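Local coordinates for protein GCN5-related N-acetyltransferase (Anabaena variabilis, PDB 2OZG) that binds coenzyme A and probably transfers its acetyl group to amines, perhaps those of aminoglycosides, as a GNAT-family N-acetyltransferase, at residues A129-P143 and S277-R289. Residues are numbered along the deposited sequence; the frame is centred on the assembly and turned at random.
Sequences AGYEQAGSSCVWEIP and SATIRSQDRWMLR
W286 lies flat against G135, a worked example of how, in a long antiparallel beta ladder, a large ring on one strand fits against a bare glycine on the other. Strands 132-143 and 279-289 join the two GNAT regions of the chain; at a classic bulge A134 and G135 both face W286, and a second register shift sets R281 and S282 opposite V139. G135 leaves the hollow that the indole fills: its CA makes a CH-pi contact over the six-membered ring, 3.4 Å from the centroid, where any CB would clash. With CG of W286 wedged between its backbone N and carbonyl carbon (W286 chi1 38°), the ring folds back over the partner strand, and NE1 at its edge makes a weak hydrogen bond to S136 O. A glycine in place of W286 would probably leave G135 without its cover and S136 O without that donor. Beside it A134 CB presses tightly on L288 CB, at 3.5 Å. CH-pi contacts over a ring face recur toward both ends: I280 CG1, also touching C138 SG, on W140, and R289 CB over the centre of the Y131 ring. R285 NH1 donates to Q133 OE1 at 3.0 Å, nearly in the guanidinium plane, while Q133 NE2 bonds Q123; the guanidinium also bonds D267 of the second subunit. R289 bends at chi2 alongside G130, the Schellman glycine ending helix 123-128; its NH1 pairs with D316, and R289 NE meets a lone pair of A129 O at 2.8 Å.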
loop_
_atom_site.group_PDB
_atom_site.type_symbol
_atom_site.label_atom_id
_atom_site.label_comp_id
_atom_site.label_asym_id
_atom_site.label_seq_id
_atom_site.Cartn_x
_atom_site.Cartn_y
_atom_site.Cartn_z
ATOM N N ALA A 129 -18.139 18.256 30.283
ATOM C CA ALA A 129 -18.335 19.666 30.619
ATOM C C ALA A 129 -19.444 20.344 29.837
ATOM O O ALA A 129 -19.515 21.596 29.819
ATOM C CB ALA A 129 -17.015 20.431 30.426
ATOM N N GLY A 130 -20.249 19.539 29.139
ATOM C CA GLY A 130 -21.367 20.047 28.340
ATOM C C GLY A 130 -21.198 20.475 26.906
ATOM O O GLY A 130 -22.151 21.069 26.337
ATOM N N TYR A 131 -20.017 20.224 26.327
ATOM C CA TYR A 131 -19.780 20.440 24.883
ATOM C C TYR A 131 -20.447 19.301 24.127
ATOM O O TYR A 131 -20.481 18.171 24.618
ATOM C CB TYR A 131 -18.279 20.427 24.508
ATOM C CG TYR A 131 -17.512 21.666 24.906
ATOM C CD1 TYR A 131 -17.014 21.817 26.169
ATOM C CD2 TYR A 131 -17.276 22.678 23.985
ATOM C CE1 TYR A 131 -16.375 22.966 26.551
ATOM C CE2 TYR A 131 -16.586 23.837 24.340
ATOM C CZ TYR A 131 -16.146 23.979 25.602
ATOM O OH TYR A 131 -15.458 25.118 25.972
ATOM N N GLU A 132 -20.926 19.592 22.907
ATOM C CA GLU A 132 -21.458 18.535 22.058
ATOM C C GLU A 132 -21.179 18.776 20.602
ATOM O O GLU A 132 -20.990 19.892 20.183
ATOM C CB GLU A 132 -22.971 18.348 22.273
ATOM C CG GLU A 132 -23.622 17.098 21.578
ATOM C CD GLU A 132 -22.918 15.765 21.925
ATOM O OE1 GLU A 132 -21.930 15.420 21.242
ATOM O OE2 GLU A 132 -23.364 15.067 22.851
ATOM N N GLN A 133 -21.156 17.703 19.814
ATOM C CA GLN A 133 -21.032 17.855 18.366
ATOM C C GLN A 133 -22.007 18.897 17.896
ATOM O O GLN A 133 -23.177 18.874 18.263
ATOM C CB GLN A 133 -21.305 16.550 17.644
ATOM C CG GLN A 133 -20.340 15.439 18.039
ATOM C CD GLN A 133 -20.502 14.238 17.160
ATOM O OE1 GLN A 133 -21.532 14.108 16.507
ATOM N NE2 GLN A 133 -19.454 13.363 17.094
ATOM N N ALA A 134 -21.529 19.828 17.068
ATOM C CA ALA A 134 -22.345 20.934 16.693
ATOM C C ALA A 134 -22.076 21.503 15.303
ATOM O O ALA A 134 -22.863 22.313 14.825
ATOM C CB ALA A 134 -22.184 22.031 17.730
ATOM N N GLY A 135 -20.991 21.093 14.647
ATOM C CA GLY A 135 -20.735 21.580 13.308
ATOM C C GLY A 135 -19.718 20.712 12.624
ATOM O O GLY A 135 -19.036 19.896 13.269
ATOM N N SER A 136 -19.558 20.956 11.345
ATOM C CA SER A 136 -18.642 20.159 10.539
ATOM C C SER A 136 -17.464 20.899 9.938
ATOM O O SER A 136 -17.484 22.119 9.807
ATOM C CB SER A 136 -19.441 19.517 9.401
ATOM O OG SER A 136 -20.501 18.722 9.935
ATOM N N SER A 137 -16.403 20.128 9.643
ATOM C CA SER A 137 -15.272 20.603 8.851
ATOM C C SER A 137 -14.974 19.379 8.005
ATOM O O SER A 137 -15.112 18.248 8.468
ATOM C CB SER A 137 -14.044 21.000 9.672
ATOM O OG SER A 137 -13.620 19.897 10.475
ATOM N N CYS A 138 -14.579 19.621 6.768
ATOM C CA CYS A 138 -14.415 18.559 5.775
ATOM C C CYS A 138 -13.335 18.975 4.797
ATOM O O CYS A 138 -13.379 20.100 4.269
ATOM C CB CYS A 138 -15.733 18.402 5.009
ATOM S SG CYS A 138 -15.788 17.063 3.987
ATOM N N VAL A 139 -12.399 18.070 4.566
ATOM C CA VAL A 139 -11.344 18.249 3.591
ATOM C C VAL A 139 -11.674 17.390 2.387
ATOM O O VAL A 139 -11.836 16.186 2.489
ATOM C CB VAL A 139 -9.947 17.860 4.147
ATOM C CG1 VAL A 139 -8.923 18.049 3.059
ATOM C CG2 VAL A 139 -9.605 18.770 5.302
ATOM N N TRP A 140 -11.852 18.073 1.260
ATOM C CA TRP A 140 -12.125 17.463 -0.003
ATOM C C TRP A 140 -10.868 17.351 -0.822
ATOM O O TRP A 140 -9.987 18.150 -0.667
ATOM C CB TRP A 140 -13.109 18.336 -0.788
ATOM C CG TRP A 140 -14.495 18.239 -0.253
ATOM C CD1 TRP A 140 -15.004 18.927 0.785
ATOM C CD2 TRP A 140 -15.536 17.357 -0.713
ATOM N NE1 TRP A 140 -16.303 18.559 0.989
ATOM C CE2 TRP A 140 -16.664 17.605 0.077
ATOM C CE3 TRP A 140 -15.629 16.433 -1.737
ATOM C CZ2 TRP A 140 -17.885 16.920 -0.098
ATOM C CZ3 TRP A 140 -16.861 15.762 -1.938
ATOM C CH2 TRP A 140 -17.967 16.022 -1.102
ATOM N N GLU A 141 -10.814 16.385 -1.732
ATOM C CA GLU A 141 -9.670 16.290 -2.606
ATOM C C GLU A 141 -10.149 15.956 -3.983
ATOM O O GLU A 141 -11.201 15.331 -4.123
ATOM C CB GLU A 141 -8.698 15.187 -2.161
ATOM C CG GLU A 141 -9.164 13.800 -2.394
ATOM C CD GLU A 141 -8.055 12.796 -2.078
ATOM O OE1 GLU A 141 -7.668 12.746 -0.901
ATOM O OE2 GLU A 141 -7.581 12.074 -3.008
ATOM N N ILE A 142 -9.355 16.301 -4.992
ATOM C CA ILE A 142 -9.729 16.001 -6.357
ATOM C C ILE A 142 -8.541 15.980 -7.286
ATOM O O ILE A 142 -7.612 16.797 -7.125
ATOM C CB ILE A 142 -10.731 17.071 -6.838
ATOM C CG1 ILE A 142 -11.295 16.739 -8.206
ATOM C CG2 ILE A 142 -10.083 18.479 -6.912
ATOM C CD1 ILE A 142 -12.421 17.674 -8.625
ATOM N N PRO A 143 -8.548 15.045 -8.273
ATOM C CA PRO A 143 -7.497 15.111 -9.283
ATOM C C PRO A 143 -7.689 16.337 -10.190
ATOM O O PRO A 143 -8.794 16.586 -10.725
ATOM C CB PRO A 143 -7.597 13.778 -10.020
ATOM C CG PRO A 143 -8.954 13.184 -9.673
ATOM C CD PRO A 143 -9.447 13.878 -8.441
ATOM N N SER A 277 -15.828 13.664 -9.275
ATOM C CA SER A 277 -14.456 13.209 -9.160
ATOM C C SER A 277 -13.823 13.553 -7.833
ATOM O O SER A 277 -12.719 13.076 -7.509
ATOM C CB SER A 277 -13.669 13.728 -10.336
ATOM O OG SER A 277 -13.898 15.093 -10.491
ATOM N N ALA A 278 -14.531 14.341 -7.044
ATOM C CA ALA A 278 -13.996 14.807 -5.788
ATOM C C ALA A 278 -14.354 13.840 -4.682
ATOM O O ALA A 278 -15.418 13.259 -4.715
ATOM C CB ALA A 278 -14.543 16.184 -5.479
ATOM N N THR A 279 -13.480 13.642 -3.700
ATOM C CA THR A 279 -13.834 12.772 -2.580
ATOM C C THR A 279 -13.532 13.457 -1.276
ATOM O O THR A 279 -12.738 14.393 -1.224
ATOM C CB THR A 279 -13.024 11.456 -2.627
ATOM O OG1 THR A 279 -11.657 11.768 -2.720
ATOM C CG2 THR A 279 -13.355 10.669 -3.851
ATOM N N ILE A 280 -14.123 12.947 -0.205
ATOM C CA ILE A 280 -13.865 13.483 1.092
ATOM C C ILE A 280 -12.635 12.766 1.639
ATOM O O ILE A 280 -12.629 11.580 1.742
ATOM C CB ILE A 280 -15.103 13.355 2.027
ATOM C CG1 ILE A 280 -16.142 14.408 1.622
ATOM C CG2 ILE A 280 -14.731 13.544 3.440
ATOM C CD1 ILE A 280 -17.514 14.240 2.294
ATOM N N ARG A 281 -11.573 13.529 1.920
ATOM C CA ARG A 281 -10.324 13.006 2.417
ATOM C C ARG A 281 -10.434 12.816 3.919
ATOM O O ARG A 281 -9.916 11.864 4.460
ATOM C CB ARG A 281 -9.242 14.022 2.089
ATOM C CG ARG A 281 -7.819 13.695 2.481
ATOM C CD ARG A 281 -6.994 14.892 1.951
ATOM N NE ARG A 281 -5.547 14.829 2.096
ATOM C CZ ARG A 281 -4.723 14.230 1.238
ATOM N NH1 ARG A 281 -5.195 13.592 0.166
ATOM N NH2 ARG A 281 -3.415 14.257 1.477
ATOM N N SER A 282 -11.071 13.764 4.606
ATOM C CA SER A 282 -11.279 13.639 6.034
ATOM C C SER A 282 -12.334 14.628 6.472
ATOM O O SER A 282 -12.662 15.629 5.768
ATOM C CB SER A 282 -10.001 13.939 6.813
ATOM O OG SER A 282 -9.527 15.217 6.460
ATOM N N GLN A 283 -12.915 14.326 7.613
ATOM C CA GLN A 283 -13.899 15.214 8.202
ATOM C C GLN A 283 -13.789 15.177 9.709
ATOM O O GLN A 283 -13.205 14.251 10.306
ATOM C CB GLN A 283 -15.289 14.797 7.799
ATOM C CG GLN A 283 -15.664 13.459 8.369
ATOM C CD GLN A 283 -17.061 13.101 8.045
ATOM O OE1 GLN A 283 -18.007 13.749 8.523
ATOM N NE2 GLN A 283 -17.230 12.042 7.252
ATOM N N ASP A 284 -14.310 16.228 10.330
ATOM C CA ASP A 284 -14.293 16.368 11.765
ATOM C C ASP A 284 -15.540 17.112 12.203
ATOM O O ASP A 284 -16.068 17.951 11.462
ATOM C CB ASP A 284 -13.076 17.193 12.190
ATOM C CG ASP A 284 -11.784 16.436 12.060
ATOM O OD1 ASP A 284 -11.438 15.704 13.007
ATOM O OD2 ASP A 284 -11.091 16.583 11.027
ATOM N N ARG A 285 -16.066 16.750 13.362
ATOM C CA ARG A 285 -17.079 17.564 13.971
ATOM C C ARG A 285 -16.474 18.317 15.129
ATOM O O ARG A 285 -15.891 17.757 16.008
ATOM C CB ARG A 285 -18.285 16.769 14.419
ATOM C CG ARG A 285 -19.030 16.171 13.258
ATOM C CD ARG A 285 -20.162 15.261 13.719
ATOM N NE ARG A 285 -20.773 14.662 12.556
ATOM C CZ ARG A 285 -21.601 13.631 12.585
ATOM N NH1 ARG A 285 -21.982 13.108 13.745
ATOM N NH2 ARG A 285 -22.032 13.110 11.439
ATOM N N TRP A 286 -16.645 19.631 15.089
ATOM C CA TRP A 286 -16.331 20.448 16.200
ATOM C C TRP A 286 -17.500 20.495 17.173
ATOM O O TRP A 286 -18.664 20.185 16.825
ATOM C CB TRP A 286 -15.874 21.844 15.771
ATOM C CG TRP A 286 -16.557 22.444 14.615
ATOM C CD1 TRP A 286 -16.180 22.337 13.297
ATOM C CD2 TRP A 286 -17.686 23.310 14.633
ATOM N NE1 TRP A 286 -17.041 23.065 12.505
ATOM C CE2 TRP A 286 -17.923 23.723 13.301
ATOM C CE3 TRP A 286 -18.533 23.789 15.651
ATOM C CZ2 TRP A 286 -18.962 24.592 12.960
ATOM C CZ3 TRP A 286 -19.535 24.656 15.315
ATOM C CH2 TRP A 286 -19.748 25.049 13.968
HETATM N N MSE A 287 -17.192 20.934 18.388
HETATM C CA MSE A 287 -18.155 20.939 19.427
HETATM C C MSE A 287 -18.422 22.296 19.923
HETATM O O MSE A 287 -17.559 23.177 19.862
HETATM C CB MSE A 287 -17.621 20.096 20.549
HETATM C CG MSE A 287 -17.516 18.614 20.255
HETATM SE SE MSE A 287 -16.981 17.574 21.853
HETATM C CE MSE A 287 -18.294 16.082 21.746
ATOM N N LEU A 288 -19.599 22.460 20.501
ATOM C CA LEU A 288 -20.046 23.757 21.051
ATOM C C LEU A 288 -20.614 23.591 22.458
ATOM O O LEU A 288 -21.275 22.602 22.758
ATOM C CB LEU A 288 -21.148 24.336 20.132
ATOM C CG LEU A 288 -21.648 25.763 20.479
ATOM C CD1 LEU A 288 -21.779 26.709 19.297
ATOM C CD2 LEU A 288 -22.970 25.698 21.286
ATOM N N ARG A 289 -20.342 24.572 23.313
ATOM C CA ARG A 289 -20.896 24.610 24.624
ATOM C C ARG A 289 -21.790 25.841 24.698
ATOM O O ARG A 289 -21.360 26.969 24.372
ATOM C CB ARG A 289 -19.782 24.703 25.681
ATOM C CG ARG A 289 -20.103 23.908 27.013
ATOM C CD ARG A 289 -21.184 24.486 27.887
ATOM N NE ARG A 289 -21.314 23.656 29.090
ATOM C CZ ARG A 289 -22.184 23.874 30.060
ATOM N NH1 ARG A 289 -23.039 24.894 29.987
ATOM N NH2 ARG A 289 -22.244 23.041 31.077
HETATM O O HOH W 1 -20.153 16.079 10.009
HETATM O O HOH W 2 -11.570 18.764 8.639
HETATM O O HOH W 3 -10.913 12.220 -5.508
#